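Local coordinates for protein ubiquitin-like-specific protease 2 (Saccharomyces cerevisiae, PDB 5LNB) that removes SUMO from modified proteins as a cysteine protease of the Ulp1 (C48) family, whose catalytic domain makes up most of this chain, at residues F19-C24 and L274-Y279; Y33-Q38 and D51-F56; K41-K46 and N267-L272. All blocks are in the same frame, centred on the assembly; numbering follows the deposited sequence.

Three contacts on one side of the domain illustrate how a single helix gathers separate parts of a chain. Contacts 1 and 3 bring distant segments onto successive parts of helix 264-285, whereas contact 2 joins near neighbours in sequence; contacts 1 and 2 meet through the paired strands 23-26 and 32-35. All three converge at Leu-272, which touches Leu-23, Phe-56, Ile-53 and Leu-43. Contact 2, partly buried and nearest the chain centre, is apolar, without a hydrogen bond across it. Contact 1, also partly buried, adds a hydrogen bond from a side-chain amide to a backbone carbonyl. Contact 3 is buried at its leucines, but its arginine stacks on an exposed ring.

Contact 1. Residues F19-C24 and L274-Y279; sequences FKPSLC and LLQLNY
The side-chain amide of Gln-276 donates from NE2 to Pro-21 O, 2.9 Å away and nearly straight at 168°. The acceptor lies in the amide plane of the glutamine and the donor in the carbonyl plane of the proline. The other end of the amide is held as well, since OE1 accepts from the ammonium group of Lys-273; together the two bonds would fix the rotation of the carboxamide. This amide lies almost parallel to the Phe-19 ring, 15° between planes, in an offset stack, and the methylene CG of Gln-276 adds a CH-pi contact 4.1 Å from the Phe-19 ring centroid. One turn on, Tyr-279 holds CG anti to the backbone N (chi1 179°), which carries its ring out against the other segment, with Cys-24 O over one face. Its OH comes 3.4 Å from Cys-24 CB. A water that donates to Ser-22 O reaches the same hydroxyl only weakly. Alongside, Leu-23 forks against the helix: CD1 rests 3.7 Å from Leu-275 O, and CD2 3.9 Å from Leu-275 CB. As structural packing, this docks the lead into strand 23-26 onto helix 264-285, near the C-terminal end of the modelled chain. Strand 32-35 pairs with Leu-23 through Ile-35, helix 289-294 covers Pro-21, and helix 51-67 meets Leu-275 through Phe-56 and Phe-60.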
ATOM      1  N   PHE A  19     -18.064  -1.189  18.046  1.00 53.89           N
ATOM      2  CA  PHE A  19     -17.586  -0.269  17.014  1.00 42.77           C
ATOM      3  C   PHE A  19     -18.776   0.015  16.098  1.00 40.34           C
ATOM      4  O   PHE A  19     -18.805  -0.381  14.933  1.00 40.56           O
ATOM      5  CB  PHE A  19     -16.408  -0.854  16.248  1.00 32.41           C
ATOM      6  CG  PHE A  19     -15.701   0.135  15.359  1.00 34.15           C
ATOM      7  CD1 PHE A  19     -14.784   1.030  15.886  1.00 32.75           C
ATOM      8  CD2 PHE A  19     -15.929   0.151  13.993  1.00 36.58           C
ATOM      9  CE1 PHE A  19     -14.121   1.932  15.072  1.00 31.49           C
ATOM     10  CE2 PHE A  19     -15.265   1.052  13.168  1.00 34.37           C
ATOM     11  CZ  PHE A  19     -14.362   1.944  13.708  1.00 31.92           C
ATOM     12  N   LYS A  20     -19.768   0.709  16.655  1.00 37.48           N
ATOM     13  CA  LYS A  20     -21.083   0.816  16.081  1.00 39.53           C
ATOM     14  C   LYS A  20     -21.596   2.221  16.386  1.00 40.68           C
ATOM     15  O   LYS A  20     -21.569   2.644  17.553  1.00 42.33           O
ATOM     16  CB  LYS A  20     -22.009  -0.248  16.679  1.00 45.38           C
ATOM     17  CG  LYS A  20     -23.164  -0.668  15.803  1.00 56.63           C
ATOM     18  CD  LYS A  20     -24.038  -1.683  16.535  1.00 65.77           C
ATOM     19  CE  LYS A  20     -25.509  -1.569  16.130  1.00 65.81           C
ATOM     20  NZ  LYS A  20     -26.381  -2.485  16.927  1.00 70.77           N
ATOM     21  N   PRO A  21     -22.048   2.977  15.375  1.00 41.70           N
ATOM     22  CA  PRO A  21     -22.139   2.541  13.977  1.00 40.94           C
ATOM     23  C   PRO A  21     -20.782   2.345  13.292  1.00 42.10           C
ATOM     24  O   PRO A  21     -19.729   2.727  13.816  1.00 42.35           O
ATOM     25  CB  PRO A  21     -22.908   3.682  13.313  1.00 44.41           C
ATOM     26  CG  PRO A  21     -22.575   4.879  14.140  1.00 45.05           C
ATOM     27  CD  PRO A  21     -22.469   4.379  15.547  1.00 44.56           C
ATOM     28  N   SER A  22     -20.814   1.743  12.109  1.00 37.75           N
ATOM     29  CA  SER A  22     -19.592   1.590  11.340  1.00 36.19           C
ATOM     30  C   SER A  22     -19.048   2.956  10.943  1.00 34.48           C
ATOM     31  O   SER A  22     -19.804   3.888  10.662  1.00 34.30           O
ATOM     32  CB  SER A  22     -19.851   0.741  10.098  1.00 38.60           C
ATOM     33  OG  SER A  22     -20.450  -0.489  10.455  1.00 42.61           O
ATOM     34  N   LEU A  23     -17.725   3.074  10.935  1.00 31.58           N
ATOM     35  CA  LEU A  23     -17.094   4.292  10.453  1.00 33.74           C
ATOM     36  C   LEU A  23     -17.324   4.448   8.955  1.00 35.53           C
ATOM     37  O   LEU A  23     -17.087   3.523   8.172  1.00 33.19           O
ATOM     38  CB  LEU A  23     -15.596   4.272  10.750  1.00 33.81           C
ATOM     39  CG  LEU A  23     -14.759   5.352  10.066  1.00 29.87           C
ATOM     40  CD1 LEU A  23     -15.230   6.751  10.474  1.00 30.30           C
ATOM     41  CD2 LEU A  23     -13.288   5.137  10.383  1.00 26.51           C
ATOM     42  N   CYS A  24     -17.788   5.624   8.559  1.00 38.10           N
ATOM     43  CA  CYS A  24     -17.907   6.000   7.158  1.00 37.90           C
ATOM     44  C   CYS A  24     -17.003   7.210   6.948  1.00 34.76           C
ATOM     45  O   CYS A  24     -17.270   8.290   7.481  1.00 36.88           O
ATOM     46  CB  CYS A  24     -19.359   6.307   6.798  1.00 46.03           C
ATOM     47  SG  CYS A  24     -19.609   6.579   5.056  1.00 53.10           S
ATOM     48  N   LEU A 274     -10.817   6.869  17.094  1.00 34.29           N
ATOM     49  CA  LEU A 274     -10.968   8.319  17.131  1.00 34.27           C
ATOM     50  C   LEU A 274     -11.768   8.819  15.931  1.00 40.21           C
ATOM     51  O   LEU A 274     -12.681   9.642  16.080  1.00 43.05           O
ATOM     52  CB  LEU A 274      -9.587   8.967  17.185  1.00 38.63           C
ATOM     53  CG  LEU A 274      -9.426  10.467  17.419  1.00 51.47           C
ATOM     54  CD1 LEU A 274     -10.592  11.046  18.207  1.00 59.27           C
ATOM     55  CD2 LEU A 274      -8.106  10.696  18.156  1.00 54.13           C
ATOM     56  N   LEU A 275     -11.441   8.329  14.727  1.00 34.74           N
ATOM     57  CA  LEU A 275     -12.204   8.714  13.544  1.00 34.49           C
ATOM     58  C   LEU A 275     -13.680   8.362  13.697  1.00 41.00           C
ATOM     59  O   LEU A 275     -14.552   9.095  13.209  1.00 35.38           O
ATOM     60  CB  LEU A 275     -11.626   8.044  12.294  1.00 28.99           C
ATOM     61  CG  LEU A 275     -10.249   8.515  11.816  1.00 30.91           C
ATOM     62  CD1 LEU A 275      -9.828   7.764  10.560  1.00 26.87           C
ATOM     63  CD2 LEU A 275     -10.236  10.021  11.562  1.00 28.03           C
ATOM     64  N   GLN A 276     -13.976   7.248  14.369  1.00 37.42           N
ATOM     65  CA  GLN A 276     -15.362   6.853  14.580  1.00 35.97           C
ATOM     66  C   GLN A 276     -16.057   7.814  15.534  1.00 41.86           C
ATOM     67  O   GLN A 276     -17.201   8.225  15.300  1.00 40.33           O
ATOM     68  CB  GLN A 276     -15.412   5.427  15.118  1.00 35.10           C
ATOM     69  CG  GLN A 276     -16.742   4.736  14.960  1.00 36.07           C
ATOM     70  CD  GLN A 276     -17.247   4.178  16.266  1.00 37.70           C
ATOM     71  OE1 GLN A 276     -16.629   4.377  17.311  1.00 42.78           O
ATOM     72  NE2 GLN A 276     -18.375   3.476  16.220  1.00 36.35           N
ATOM     73  N   LEU A 277     -15.373   8.189  16.616  1.00 39.24           N
ATOM     74  CA  LEU A 277     -15.973   9.092  17.588  1.00 40.38           C
ATOM     75  C   LEU A 277     -16.317  10.431  16.952  1.00 39.68           C
ATOM     76  O   LEU A 277     -17.379  11.003  17.224  1.00 39.31           O
ATOM     77  CB  LEU A 277     -15.034   9.270  18.781  1.00 38.53           C
ATOM     78  CG  LEU A 277     -14.964   8.015  19.658  1.00 43.14           C
ATOM     79  CD1 LEU A 277     -13.909   8.156  20.751  1.00 44.77           C
ATOM     80  CD2 LEU A 277     -16.337   7.736  20.275  1.00 40.77           C
ATOM     81  N   ASN A 278     -15.440  10.946  16.091  1.00 37.98           N
ATOM     82  CA  ASN A 278     -15.777  12.185  15.398  1.00 44.45           C
ATOM     83  C   ASN A 278     -16.965  11.983  14.463  1.00 41.37           C
ATOM     84  O   ASN A 278     -17.853  12.838  14.387  1.00 43.87           O
ATOM     85  CB  ASN A 278     -14.563  12.709  14.639  1.00 46.98           C
ATOM     86  CG  ASN A 278     -13.402  13.024  15.559  1.00 53.57           C
ATOM     87  OD1 ASN A 278     -13.586  13.242  16.754  1.00 57.92           O
ATOM     88  ND2 ASN A 278     -12.197  13.050  15.004  1.00 56.76           N
ATOM     89  N   TYR A 279     -17.004  10.850  13.756  1.00 38.08           N
ATOM     90  CA  TYR A 279     -18.139  10.545  12.889  1.00 38.18           C
ATOM     91  C   TYR A 279     -19.442  10.519  13.681  1.00 39.98           C
ATOM     92  O   TYR A 279     -20.455  11.088  13.253  1.00 38.14           O
ATOM     93  CB  TYR A 279     -17.901   9.211  12.187  1.00 28.68           C
ATOM     94  CG  TYR A 279     -19.005   8.742  11.265  1.00 27.93           C
ATOM     95  CD1 TYR A 279     -19.418   9.516  10.181  1.00 29.40           C
ATOM     96  CD2 TYR A 279     -19.612   7.503  11.456  1.00 27.83           C
ATOM     97  CE1 TYR A 279     -20.425   9.080   9.325  1.00 27.75           C
ATOM     98  CE2 TYR A 279     -20.611   7.054  10.608  1.00 31.66           C
ATOM     99  CZ  TYR A 279     -21.012   7.843   9.543  1.00 35.25           C
ATOM    100  OH  TYR A 279     -22.007   7.398   8.703  1.00 38.87           O
TER
HETATM  101  O   HOH W   1     -22.408   4.018   9.422  1.00 40.39           O

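Contact 2. Residues Y33-Q38 and D51-F56; sequences YTITNQ and DSILDF
Ile-35 reaches Phe-56 because its CG1 branch stands beside the backbone N (chi1 -62°) and then turns again at chi2 (-56°), bringing CD1 down on the helix. Phe-56 answers with CG set anti to its own backbone N, chi1 173°, which carries the ring across the strand, to lie beside Tyr-33 CB and Ile-35. CD1 of Ile-35 lies 3.9 Å from Phe-56 CB and equally close to Ser-52 O, settling over one helical turn, while the CG1 methylene sits above one face of the phenyl ring toward its rim. The second branch is used too: CG2 of Ile-35 meets Ile-53 CD1 at 4.1 Å, the two side chains crossing at about a right angle. Two residues earlier on the strand, Tyr-33 brings its CB to the edge of the phenyl ring, 3.8 Å from Phe-56 CD1. Its own ring runs past the helix backbone, where Tyr-33 CE2 comes 4.0 Å from Asp-55 O. The other side chain at this turn, Asp-55, turns its carboxylate away to the backbone N-H of Ser-81. An alanine in place of Tyr-33 would keep the CB contact but is likely to uncover the backbone at Asp-55 and Phe-56 and leave Phe-27, whose ring meets the tyrosine almost perpendicularly, without its partner. Strand 32-35 forms an antiparallel hairpin with strand 23-26, and in this Ulp1-family protease the hairpin packs on helix 51-67 through alternate strand residues, Tyr-33 and Ile-35, apart from the five-stranded mixed sheet.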
ATOM      1  N   TYR A  33     -15.161   5.180   2.423  1.00 34.71           N
ATOM      2  CA  TYR A  33     -14.827   3.876   2.984  1.00 35.35           C
ATOM      3  C   TYR A  33     -15.686   3.611   4.211  1.00 36.26           C
ATOM      4  O   TYR A  33     -15.889   4.501   5.044  1.00 38.29           O
ATOM      5  CB  TYR A  33     -13.342   3.782   3.382  1.00 30.21           C
ATOM      6  CG  TYR A  33     -12.364   3.817   2.225  1.00 28.17           C
ATOM      7  CD1 TYR A  33     -12.249   4.944   1.413  1.00 38.81           C
ATOM      8  CD2 TYR A  33     -11.544   2.730   1.956  1.00 26.99           C
ATOM      9  CE1 TYR A  33     -11.346   4.975   0.346  1.00 40.45           C
ATOM     10  CE2 TYR A  33     -10.638   2.749   0.909  1.00 34.56           C
ATOM     11  CZ  TYR A  33     -10.541   3.873   0.104  1.00 41.88           C
ATOM     12  OH  TYR A  33      -9.634   3.886  -0.935  1.00 41.99           O
ATOM     13  N   THR A  34     -16.191   2.387   4.318  1.00 32.54           N
ATOM     14  CA  THR A  34     -16.933   1.948   5.490  1.00 32.37           C
ATOM     15  C   THR A  34     -16.107   0.917   6.240  1.00 34.87           C
ATOM     16  O   THR A  34     -15.650  -0.067   5.648  1.00 40.66           O
ATOM     17  CB  THR A  34     -18.292   1.362   5.105  1.00 35.70           C
ATOM     18  OG1 THR A  34     -19.149   2.410   4.626  1.00 39.70           O
ATOM     19  CG2 THR A  34     -18.941   0.694   6.308  1.00 37.98           C
ATOM     20  N   ILE A  35     -15.900   1.149   7.532  1.00 31.85           N
ATOM     21  CA  ILE A  35     -15.146   0.238   8.387  1.00 29.13           C
ATOM     22  C   ILE A  35     -16.105  -0.290   9.440  1.00 28.77           C
ATOM     23  O   ILE A  35     -16.576   0.476  10.292  1.00 29.41           O
ATOM     24  CB  ILE A  35     -13.943   0.928   9.040  1.00 27.63           C
ATOM     25  CG1 ILE A  35     -12.965   1.420   7.968  1.00 32.65           C
ATOM     26  CG2 ILE A  35     -13.293  -0.005  10.058  1.00 23.81           C
ATOM     27  CD1 ILE A  35     -12.488   0.333   7.042  1.00 35.08           C
ATOM     28  N   THR A  36     -16.391  -1.591   9.394  1.00 29.13           N
ATOM     29  CA  THR A  36     -17.305  -2.204  10.345  1.00 28.39           C
ATOM     30  C   THR A  36     -16.538  -2.781  11.530  1.00 38.75           C
ATOM     31  O   THR A  36     -15.303  -2.858  11.529  1.00 31.05           O
ATOM     32  CB  THR A  36     -18.139  -3.308   9.687  1.00 33.39           C
ATOM     33  OG1 THR A  36     -17.296  -4.422   9.375  1.00 35.99           O
ATOM     34  CG2 THR A  36     -18.837  -2.805   8.417  1.00 31.79           C
ATOM     35  N   ASN A  37     -17.296  -3.197  12.556  1.00 29.81           N
ATOM     36  CA  ASN A  37     -16.672  -3.842  13.703  1.00 30.12           C
ATOM     37  C   ASN A  37     -15.959  -5.121  13.288  1.00 38.54           C
ATOM     38  O   ASN A  37     -14.879  -5.431  13.800  1.00 37.01           O
ATOM     39  CB  ASN A  37     -17.710  -4.138  14.784  1.00 32.37           C
ATOM     40  CG  ASN A  37     -17.093  -4.781  16.016  1.00 37.13           C
ATOM     41  OD1 ASN A  37     -16.311  -4.149  16.720  1.00 34.70           O
ATOM     42  ND2 ASN A  37     -17.434  -6.040  16.272  1.00 34.27           N
ATOM     43  N   GLN A  38     -16.545  -5.871  12.351  1.00 41.08           N
ATOM     44  CA  GLN A  38     -15.898  -7.073  11.843  1.00 41.77           C
ATOM     45  C   GLN A  38     -14.504  -6.771  11.292  1.00 42.30           C
ATOM     46  O   GLN A  38     -13.604  -7.609  11.396  1.00 36.51           O
ATOM     47  CB  GLN A  38     -16.785  -7.717  10.771  1.00 42.47           C
ATOM     48  CG  GLN A  38     -16.711  -9.235  10.702  1.00 53.70           C
ATOM     49  CD  GLN A  38     -17.228  -9.931  11.966  1.00 69.34           C
ATOM     50  OE1 GLN A  38     -16.870 -11.080  12.238  1.00 80.63           O
ATOM     51  NE2 GLN A  38     -18.074  -9.241  12.738  1.00 64.97           N
ATOM     52  N   ASP A  51      -8.500  -7.055   4.350  1.00 25.60           N
ATOM     53  CA  ASP A  51      -8.353  -6.116   3.235  1.00 22.81           C
ATOM     54  C   ASP A  51      -8.943  -4.750   3.563  1.00 28.09           C
ATOM     55  O   ASP A  51      -8.423  -3.720   3.113  1.00 26.32           O
ATOM     56  CB  ASP A  51      -9.030  -6.672   1.986  1.00 34.37           C
ATOM     57  CG  ASP A  51      -8.524  -8.042   1.611  1.00 63.66           C
ATOM     58  OD1 ASP A  51      -7.293  -8.207   1.487  1.00 73.48           O
ATOM     59  OD2 ASP A  51      -9.354  -8.958   1.439  1.00 75.71           O
ATOM     60  N   SER A  52     -10.057  -4.724   4.304  1.00 25.12           N
ATOM     61  CA  SER A  52     -10.715  -3.458   4.603  1.00 26.96           C
ATOM     62  C   SER A  52      -9.795  -2.545   5.393  1.00 25.28           C
ATOM     63  O   SER A  52      -9.640  -1.361   5.068  1.00 26.71           O
ATOM     64  CB  SER A  52     -12.009  -3.705   5.381  1.00 27.92           C
ATOM     65  OG  SER A  52     -12.891  -4.500   4.621  1.00 37.95           O
ATOM     66  N   ILE A  53      -9.192  -3.083   6.449  1.00 26.97           N
ATOM     67  CA  ILE A  53      -8.306  -2.289   7.286  1.00 23.75           C
ATOM     68  C   ILE A  53      -7.095  -1.837   6.486  1.00 18.67           C
ATOM     69  O   ILE A  53      -6.708  -0.665   6.517  1.00 21.97           O
ATOM     70  CB  ILE A  53      -7.886  -3.094   8.528  1.00 21.56           C
ATOM     71  CG1 ILE A  53      -9.089  -3.342   9.452  1.00 23.78           C
ATOM     72  CG2 ILE A  53      -6.779  -2.372   9.247  1.00 19.56           C
ATOM     73  CD1 ILE A  53      -9.763  -2.075   9.943  1.00 26.13           C
ATOM     74  N   LEU A  54      -6.481  -2.758   5.757  1.00 17.46           N
ATOM     75  CA  LEU A  54      -5.258  -2.411   5.046  1.00 25.97           C
ATOM     76  C   LEU A  54      -5.530  -1.407   3.931  1.00 23.00           C
ATOM     77  O   LEU A  54      -4.799  -0.419   3.793  1.00 20.89           O
ATOM     78  CB  LEU A  54      -4.590  -3.667   4.500  1.00 26.11           C
ATOM     79  CG  LEU A  54      -3.195  -3.342   3.975  1.00 21.64           C
ATOM     80  CD1 LEU A  54      -2.245  -4.393   4.448  1.00 22.57           C
ATOM     81  CD2 LEU A  54      -3.214  -3.236   2.441  1.00 21.79           C
ATOM     82  N   ASP A  55      -6.575  -1.633   3.123  1.00 16.96           N
ATOM     83  CA  ASP A  55      -6.844  -0.684   2.038  1.00 17.08           C
ATOM     84  C   ASP A  55      -7.263   0.677   2.587  1.00 22.80           C
ATOM     85  O   ASP A  55      -6.906   1.712   2.018  1.00 24.84           O
ATOM     86  CB  ASP A  55      -7.892  -1.239   1.058  1.00 18.15           C
ATOM     87  CG  ASP A  55      -7.359  -2.415   0.227  1.00 27.04           C
ATOM     88  OD1 ASP A  55      -6.175  -2.398  -0.130  1.00 24.32           O
ATOM     89  OD2 ASP A  55      -8.109  -3.368  -0.058  1.00 29.67           O
ATOM     90  N   PHE A  56      -7.996   0.707   3.705  1.00 21.56           N
ATOM     91  CA  PHE A  56      -8.333   1.994   4.297  1.00 18.11           C
ATOM     92  C   PHE A  56      -7.081   2.764   4.696  1.00 21.48           C
ATOM     93  O   PHE A  56      -6.942   3.953   4.386  1.00 22.59           O
ATOM     94  CB  PHE A  56      -9.238   1.828   5.511  1.00 21.54           C
ATOM     95  CG  PHE A  56      -9.457   3.117   6.245  1.00 24.40           C
ATOM     96  CD1 PHE A  56     -10.316   4.073   5.738  1.00 23.73           C
ATOM     97  CD2 PHE A  56      -8.773   3.395   7.415  1.00 23.32           C
ATOM     98  CE1 PHE A  56     -10.518   5.269   6.405  1.00 24.81           C
ATOM     99  CE2 PHE A  56      -8.968   4.595   8.076  1.00 20.89           C
ATOM    100  CZ  PHE A  56      -9.842   5.530   7.566  1.00 21.98           C
TER

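Contact 3. Residues K41-K46 and N267-L272; sequences KCLFNK and NLRHTL
Phe-44 and the guanidinium of Arg-269 lie face to face, planes 12° apart and centres 4.4 Å from each other, in an off-centre cation-pi stack. The middle of the ring belongs to the arginine's methylene: Arg-269 CD sits 3.7 Å from the Phe-44 centroid, a CH-pi contact, and the charged head lies toward the rim. At the edge of the Phe-44 ring, in its plane, is Lys-41 CA; at the guanidinium edge, close to its plane, is Leu-43 O. Within the Ulp1-type protease fold this joins the loop after helix 37-40 to helix 264-285. Beneath the stack the contact turns apolar. The two methyls of Leu-43 part between successive helical turns, CD2 meeting Leu-268 CD1 at 4.1 Å and CD1 meeting Leu-272 CD1 at 3.7 Å. Ile-53, Phe-56 and Phe-57 of helix 51-67 continue this packing around Leu-272. The arginine shaft runs past Leu-43 in the opposite direction. A bend at chi3 of Arg-269 (-38°) then folds the head back over the loop. Arg-269 NH1 donates to Leu-43 O at 3.0 Å, nearly straight at 167°, with the donor tilted somewhat from the carbonyl plane.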
ATOM      1  N   LYS A  41     -12.022  -5.351  14.440  1.00 28.66           N
ATOM      2  CA  LYS A  41     -11.619  -6.277  15.492  1.00 30.61           C
ATOM      3  C   LYS A  41     -10.331  -7.026  15.162  1.00 32.64           C
ATOM      4  O   LYS A  41      -9.729  -7.616  16.066  1.00 36.04           O
ATOM      5  CB  LYS A  41     -12.737  -7.279  15.772  1.00 30.75           C
ATOM      6  CG  LYS A  41     -12.776  -8.432  14.793  1.00 36.74           C
ATOM      7  CD  LYS A  41     -14.052  -9.224  14.958  1.00 49.58           C
ATOM      8  CE  LYS A  41     -14.099 -10.389  13.993  1.00 56.15           C
ATOM      9  NZ  LYS A  41     -15.395 -11.117  14.096  1.00 64.21           N
ATOM     10  N   CYS A  42      -9.895  -7.024  13.899  1.00 31.25           N
ATOM     11  CA  CYS A  42      -8.642  -7.693  13.572  1.00 34.16           C
ATOM     12  C   CYS A  42      -7.437  -6.962  14.143  1.00 35.70           C
ATOM     13  O   CYS A  42      -6.356  -7.553  14.221  1.00 37.97           O
ATOM     14  CB  CYS A  42      -8.497  -7.858  12.057  1.00 27.25           C
ATOM     15  SG  CYS A  42      -8.095  -6.348  11.160  1.00 34.74           S
ATOM     16  N   LEU A  43      -7.601  -5.705  14.563  1.00 34.18           N
ATOM     17  CA  LEU A  43      -6.538  -4.933  15.198  1.00 30.57           C
ATOM     18  C   LEU A  43      -6.381  -5.254  16.686  1.00 34.31           C
ATOM     19  O   LEU A  43      -5.760  -4.482  17.431  1.00 42.35           O
ATOM     20  CB  LEU A  43      -6.786  -3.431  14.999  1.00 26.85           C
ATOM     21  CG  LEU A  43      -6.784  -2.933  13.543  1.00 27.43           C
ATOM     22  CD1 LEU A  43      -7.287  -1.492  13.435  1.00 26.31           C
ATOM     23  CD2 LEU A  43      -5.401  -3.058  12.909  1.00 22.00           C
ATOM     24  N   PHE A  44      -6.929  -6.366  17.146  1.00 33.54           N
ATOM     25  CA  PHE A  44      -6.669  -6.844  18.494  1.00 36.59           C
ATOM     26  C   PHE A  44      -5.707  -8.025  18.450  1.00 38.74           C
ATOM     27  O   PHE A  44      -5.583  -8.718  17.435  1.00 39.74           O
ATOM     28  CB  PHE A  44      -7.971  -7.234  19.195  1.00 38.76           C
ATOM     29  CG  PHE A  44      -8.814  -6.057  19.601  1.00 37.33           C
ATOM     30  CD1 PHE A  44      -8.607  -5.429  20.821  1.00 40.78           C
ATOM     31  CD2 PHE A  44      -9.803  -5.575  18.765  1.00 32.10           C
ATOM     32  CE1 PHE A  44      -9.383  -4.344  21.203  1.00 37.51           C
ATOM     33  CE2 PHE A  44     -10.576  -4.489  19.136  1.00 37.81           C
ATOM     34  CZ  PHE A  44     -10.368  -3.875  20.357  1.00 34.44           C
ATOM     35  N   ASN A  45      -5.003  -8.230  19.563  1.00 40.98           N
ATOM     36  CA  ASN A  45      -4.024  -9.306  19.673  1.00 39.46           C
ATOM     37  C   ASN A  45      -3.047  -9.267  18.503  1.00 40.96           C
ATOM     38  O   ASN A  45      -2.318  -8.286  18.327  1.00 42.91           O
ATOM     39  CB  ASN A  45      -4.726 -10.666  19.734  1.00 42.06           C
ATOM     40  CG  ASN A  45      -5.757 -10.747  20.856  1.00 53.73           C
ATOM     41  OD1 ASN A  45      -5.459 -10.469  22.023  1.00 47.46           O
ATOM     42  ND2 ASN A  45      -6.984 -11.120  20.498  1.00 62.49           N
ATOM     43  N   LYS A  46      -3.035 -10.328  17.698  1.00 36.74           N
ATOM     44  CA  LYS A  46      -2.212 -10.407  16.499  1.00 36.47           C
ATOM     45  C   LYS A  46      -3.004 -11.041  15.370  1.00 38.09           C
ATOM     46  O   LYS A  46      -2.500 -11.900  14.640  1.00 36.47           O
ATOM     47  CB  LYS A  46      -0.921 -11.193  16.756  1.00 41.93           C
ATOM     48  CG  LYS A  46       0.003 -10.540  17.766  1.00 36.02           C
ATOM     49  CD  LYS A  46       1.067 -11.476  18.227  1.00 38.78           C
ATOM     50  CE  LYS A  46       1.841 -10.867  19.385  1.00 46.68           C
ATOM     51  NZ  LYS A  46       2.930 -11.771  19.832  1.00 56.51           N
ATOM     52  N   ASN A 267      -1.937   1.574  18.041  1.00 31.94           N
ATOM     53  CA  ASN A 267      -2.058   2.951  17.574  1.00 32.02           C
ATOM     54  C   ASN A 267      -3.011   3.043  16.388  1.00 32.31           C
ATOM     55  O   ASN A 267      -3.767   4.018  16.266  1.00 33.10           O
ATOM     56  CB  ASN A 267      -0.680   3.518  17.248  1.00 34.50           C
ATOM     57  CG  ASN A 267       0.133   3.811  18.508  1.00 54.18           C
ATOM     58  OD1 ASN A 267      -0.369   4.423  19.450  1.00 57.36           O
ATOM     59  ND2 ASN A 267       1.382   3.349  18.540  1.00 61.39           N
ATOM     60  N   LEU A 268      -3.019   2.024  15.524  1.00 24.88           N
ATOM     61  CA  LEU A 268      -4.009   1.979  14.453  1.00 24.67           C
ATOM     62  C   LEU A 268      -5.426   1.899  15.018  1.00 24.42           C
ATOM     63  O   LEU A 268      -6.340   2.551  14.501  1.00 24.00           O
ATOM     64  CB  LEU A 268      -3.725   0.803  13.518  1.00 24.09           C
ATOM     65  CG  LEU A 268      -2.400   0.808  12.737  1.00 21.04           C
ATOM     66  CD1 LEU A 268      -2.237  -0.522  12.030  1.00 20.62           C
ATOM     67  CD2 LEU A 268      -2.336   1.969  11.724  1.00 19.87           C
ATOM     68  N   ARG A 269      -5.628   1.122  16.090  1.00 27.53           N
ATOM     69  CA  ARG A 269      -6.948   1.057  16.720  1.00 27.45           C
ATOM     70  C   ARG A 269      -7.356   2.415  17.260  1.00 29.36           C
ATOM     71  O   ARG A 269      -8.489   2.862  17.059  1.00 32.52           O
ATOM     72  CB  ARG A 269      -6.973   0.035  17.853  1.00 32.90           C
ATOM     73  CG  ARG A 269      -6.954  -1.403  17.440  1.00 39.72           C
ATOM     74  CD  ARG A 269      -7.572  -2.275  18.539  1.00 43.70           C
ATOM     75  NE  ARG A 269      -7.240  -1.836  19.897  1.00 44.73           N
ATOM     76  CZ  ARG A 269      -6.172  -2.237  20.585  1.00 45.46           C
ATOM     77  NH1 ARG A 269      -5.307  -3.077  20.040  1.00 40.99           N
ATOM     78  NH2 ARG A 269      -5.967  -1.792  21.818  1.00 46.45           N
ATOM     79  N   HIS A 270      -6.438   3.086  17.958  1.00 30.16           N
ATOM     80  CA  HIS A 270      -6.732   4.416  18.477  1.00 30.60           C
ATOM     81  C   HIS A 270      -7.093   5.383  17.356  1.00 29.08           C
ATOM     82  O   HIS A 270      -7.981   6.225  17.520  1.00 32.09           O
ATOM     83  CB  HIS A 270      -5.543   4.947  19.282  1.00 38.75           C
ATOM     84  CG  HIS A 270      -5.847   6.206  20.040  1.00 58.83           C
ATOM     85  ND1 HIS A 270      -5.285   7.425  19.721  1.00 61.95           N
ATOM     86  CD2 HIS A 270      -6.667   6.436  21.094  1.00 64.10           C
ATOM     87  CE1 HIS A 270      -5.739   8.348  20.551  1.00 63.99           C
ATOM     88  NE2 HIS A 270      -6.579   7.774  21.394  1.00 64.79           N
ATOM     89  N   THR A 271      -6.413   5.287  16.212  1.00 28.33           N
ATOM     90  CA  THR A 271      -6.731   6.182  15.103  1.00 28.17           C
ATOM     91  C   THR A 271      -8.143   5.933  14.587  1.00 30.83           C
ATOM     92  O   THR A 271      -8.939   6.868  14.443  1.00 29.60           O
ATOM     93  CB  THR A 271      -5.717   6.015  13.972  1.00 30.99           C
ATOM     94  OG1 THR A 271      -4.410   6.384  14.433  1.00 32.31           O
ATOM     95  CG2 THR A 271      -6.109   6.883  12.781  1.00 23.02           C
ATOM     96  N   LEU A 272      -8.467   4.672  14.293  1.00 30.72           N
ATOM     97  CA  LEU A 272      -9.802   4.342  13.810  1.00 27.71           C
ATOM     98  C   LEU A 272     -10.856   4.714  14.844  1.00 30.93           C
ATOM     99  O   LEU A 272     -11.825   5.421  14.539  1.00 27.06           O
ATOM    100  CB  LEU A 272      -9.873   2.853  13.471  1.00 27.09           C
ATOM    101  CG  LEU A 272      -9.446   2.464  12.066  1.00 29.48           C
ATOM    102  CD1 LEU A 272      -9.591   0.957  11.870  1.00 28.09           C
ATOM    103  CD2 LEU A 272     -10.294   3.231  11.042  1.00 28.72           C
TER